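Local atomic coordinates of cystathionine beta-lyase family protein, YNBB B.subtilis ortholog (Clostridium acetobutylicum, PDB entry 3HVY), a protein that probably acts as a pyridoxal-phosphate-dependent carbon-sulfur lyase of the methionine gamma-lyase family, possibly with a role in aluminium resistance. Residues K343-F348 against A393-R398. Numbering follows the deposited sequence.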
ATOM      1  N   LYS D 343      24.656  32.772 -14.662  1.00 36.11           N
ATOM      2  CA  LYS D 343      23.510  32.574 -15.520  1.00 35.60           C
ATOM      3  C   LYS D 343      23.545  31.200 -16.158  1.00 36.62           C
ATOM      4  O   LYS D 343      22.531  30.499 -16.181  1.00 34.84           O
ATOM      5  CB  LYS D 343      23.469  33.591 -16.620  1.00 34.89           C
ATOM      6  CG  LYS D 343      22.258  33.453 -17.520  1.00 41.55           C
ATOM      7  CD  LYS D 343      22.063  34.680 -18.409  1.00 46.10           C
ATOM      8  CE  LYS D 343      20.642  34.784 -18.954  1.00 52.66           C
ATOM      9  NZ  LYS D 343      20.262  33.668 -19.877  1.00 44.76           N
ATOM     10  N   LYS D 344      24.705  30.840 -16.704  1.00 35.35           N
ATOM     11  CA  LYS D 344      24.880  29.523 -17.368  1.00 34.62           C
ATOM     12  C   LYS D 344      24.528  28.361 -16.435  1.00 32.12           C
ATOM     13  O   LYS D 344      23.837  27.409 -16.817  1.00 32.61           O
ATOM     14  CB  LYS D 344      26.300  29.387 -17.927  1.00 31.69           C
ATOM     15  CG  LYS D 344      26.580  30.281 -19.116  1.00 39.93           C
ATOM     16  CD  LYS D 344      28.039  30.170 -19.505  1.00 43.31           C
ATOM     17  CE  LYS D 344      28.372  30.972 -20.728  1.00 47.83           C
ATOM     18  NZ  LYS D 344      29.829  30.857 -20.978  1.00 45.14           N
ATOM     19  N   LEU D 345      24.992  28.452 -15.195  1.00 32.47           N
ATOM     20  CA  LEU D 345      24.682  27.447 -14.204  1.00 33.72           C
ATOM     21  C   LEU D 345      23.180  27.299 -13.991  1.00 35.52           C
ATOM     22  O   LEU D 345      22.643  26.184 -13.953  1.00 32.78           O
ATOM     23  CB  LEU D 345      25.338  27.817 -12.879  1.00 33.15           C
ATOM     24  CG  LEU D 345      25.041  26.980 -11.628  1.00 37.04           C
ATOM     25  CD1 LEU D 345      25.299  25.498 -11.813  1.00 30.17           C
ATOM     26  CD2 LEU D 345      25.850  27.519 -10.443  1.00 35.83           C
ATOM     27  N   ILE D 346      22.518  28.432 -13.810  1.00 36.23           N
ATOM     28  CA  ILE D 346      21.108  28.430 -13.460  1.00 37.72           C
ATOM     29  C   ILE D 346      20.303  27.956 -14.634  1.00 35.86           C
ATOM     30  O   ILE D 346      19.442  27.087 -14.490  1.00 36.92           O
ATOM     31  CB  ILE D 346      20.648  29.810 -12.976  1.00 38.86           C
ATOM     32  CG1 ILE D 346      21.224  30.048 -11.555  1.00 42.44           C
ATOM     33  CG2 ILE D 346      19.130  29.911 -13.027  1.00 36.10           C
ATOM     34  CD1 ILE D 346      21.294  31.522 -11.161  1.00 40.36           C
ATOM     35  N   ASP D 347      20.634  28.473 -15.801  1.00 35.29           N
ATOM     36  CA  ASP D 347      19.963  28.071 -17.017  1.00 36.00           C
ATOM     37  C   ASP D 347      20.085  26.564 -17.240  1.00 36.34           C
ATOM     38  O   ASP D 347      19.145  25.931 -17.692  1.00 31.32           O
ATOM     39  CB  ASP D 347      20.519  28.828 -18.223  1.00 36.83           C
ATOM     40  CG  ASP D 347      20.020  30.294 -18.303  1.00 46.08           C
ATOM     41  OD1 ASP D 347      19.217  30.721 -17.429  1.00 35.44           O
ATOM     42  OD2 ASP D 347      20.431  31.013 -19.259  1.00 41.79           O
ATOM     43  N   PHE D 348      21.250  25.996 -16.931  1.00 36.33           N
ATOM     44  CA  PHE D 348      21.490  24.579 -17.178  1.00 35.48           C
ATOM     45  C   PHE D 348      20.618  23.722 -16.250  1.00 33.74           C
ATOM     46  O   PHE D 348      19.980  22.732 -16.695  1.00 32.03           O
ATOM     47  CB  PHE D 348      22.970  24.232 -16.983  1.00 33.71           C
ATOM     48  CG  PHE D 348      23.284  22.773 -17.246  1.00 32.27           C
ATOM     49  CD1 PHE D 348      23.618  22.358 -18.530  1.00 33.17           C
ATOM     50  CD2 PHE D 348      23.267  21.837 -16.211  1.00 35.24           C
ATOM     51  CE1 PHE D 348      23.915  21.007 -18.795  1.00 31.36           C
ATOM     52  CE2 PHE D 348      23.552  20.490 -16.458  1.00 36.86           C
ATOM     53  CZ  PHE D 348      23.886  20.088 -17.760  1.00 32.63           C
ATOM     54  N   ALA D 393      19.777  17.563 -10.574  1.00 31.26           N
ATOM     55  CA  ALA D 393      20.962  18.394 -10.570  1.00 31.09           C
ATOM     56  C   ALA D 393      20.792  19.411  -9.454  1.00 33.41           C
ATOM     57  O   ALA D 393      19.673  19.728  -9.043  1.00 32.11           O
ATOM     58  CB  ALA D 393      21.111  19.105 -11.875  1.00 27.56           C
ATOM     59  N   ASP D 394      21.909  19.909  -8.957  1.00 33.56           N
ATOM     60  CA  ASP D 394      21.900  20.916  -7.895  1.00 34.21           C
ATOM     61  C   ASP D 394      23.210  21.652  -7.845  1.00 35.87           C
ATOM     62  O   ASP D 394      24.213  21.193  -8.409  1.00 36.96           O
ATOM     63  CB  ASP D 394      21.600  20.299  -6.528  1.00 37.44           C
ATOM     64  CG  ASP D 394      22.403  19.032  -6.255  1.00 46.72           C
ATOM     65  OD1 ASP D 394      21.981  17.922  -6.663  1.00 65.99           O
ATOM     66  OD2 ASP D 394      23.434  19.141  -5.586  1.00 52.42           O
ATOM     67  N   ALA D 395      23.219  22.792  -7.143  1.00 35.63           N
ATOM     68  CA  ALA D 395      24.396  23.611  -7.073  1.00 38.44           C
ATOM     69  C   ALA D 395      24.241  24.707  -6.051  1.00 38.81           C
ATOM     70  O   ALA D 395      23.218  25.371  -6.023  1.00 39.93           O
ATOM     71  CB  ALA D 395      24.664  24.258  -8.451  1.00 35.34           C
ATOM     72  N   PRO D 396      25.258  24.909  -5.222  1.00 40.99           N
ATOM     73  CA  PRO D 396      25.300  26.185  -4.492  1.00 40.44           C
ATOM     74  C   PRO D 396      25.653  27.313  -5.427  1.00 42.80           C
ATOM     75  O   PRO D 396      26.478  27.150  -6.328  1.00 38.45           O
ATOM     76  CB  PRO D 396      26.439  25.985  -3.511  1.00 43.84           C
ATOM     77  CG  PRO D 396      27.300  24.964  -4.119  1.00 45.84           C
ATOM     78  CD  PRO D 396      26.385  24.037  -4.867  1.00 42.33           C
ATOM     79  N   ILE D 397      25.066  28.488  -5.214  1.00 44.48           N
ATOM     80  CA  ILE D 397      25.344  29.608  -6.097  1.00 44.01           C
ATOM     81  C   ILE D 397      26.540  30.368  -5.534  1.00 44.08           C
ATOM     82  O   ILE D 397      26.397  31.215  -4.647  1.00 40.64           O
ATOM     83  CB  ILE D 397      24.122  30.527  -6.265  1.00 43.80           C
ATOM     84  CG1 ILE D 397      22.925  29.728  -6.790  1.00 48.32           C
ATOM     85  CG2 ILE D 397      24.411  31.628  -7.262  1.00 41.11           C
ATOM     86  CD1 ILE D 397      23.130  29.282  -8.238  1.00 47.58           C
ATOM     87  N   ARG D 398      27.721  30.007  -6.030  1.00 41.58           N
ATOM     88  CA  ARG D 398      28.969  30.693  -5.676  1.00 42.25           C
ATOM     89  C   ARG D 398      29.985  30.379  -6.751  1.00 41.20           C
ATOM     90  O   ARG D 398      29.908  29.303  -7.412  1.00 37.82           O
ATOM     91  CB  ARG D 398      29.508  30.223  -4.332  1.00 40.57           C
ATOM     92  CG  ARG D 398      29.440  28.714  -4.096  1.00 46.33           C
ATOM     93  CD  ARG D 398      30.362  28.322  -2.960  1.00 48.81           C
ATOM     94  NE  ARG D 398      29.821  27.278  -2.084  1.00 58.38           N
ATOM     95  CZ  ARG D 398      30.148  25.979  -2.097  1.00 66.67           C
ATOM     96  NH1 ARG D 398      31.023  25.460  -2.970  1.00 75.41           N
ATOM     97  NH2 ARG D 398      29.578  25.171  -1.214  1.00 63.81           N
TER
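Leu345 reaches from helix 342-354 to the methyl group of Ala395 on strand 392-396, one of the inner strands of a five-stranded antiparallel sheet. Its CG stands anti to the backbone N (chi1 174°), which carries the branched end out to the strand. There CD1 lies 3.6 Å from Ala395 CB. The other branch, CD2, meets Ile397 CD1 at 3.9 Å, so the forked leucine touches two strand-side residues at once. Alanine suits the strand position because its short side chain, pointing at the helix, leaves room for that fork. Next along the helix, Ile346 starts off to one side, yet its outer carbons come nearer, with CG1 3.9 Å from Ile397 CD1; the two isoleucines cross at about a right angle. They supply aliphatic bulk at the partly exposed margin, and Ile377 of the neighbouring strand 376-379 packs against both. One turn after Lys343, Asp347 binds the ammonium group of Lys343 in a salt bridge (NZ to OD2, 2.7 Å), using the syn lone pair. This ion pair lies clear of the contact, where helix and sheet, consistent with the C-terminal domain of a fold-type I pyridoxal-phosphate enzyme, are joined mainly by aliphatic carbon, through close fit and burial instead of directional bonds.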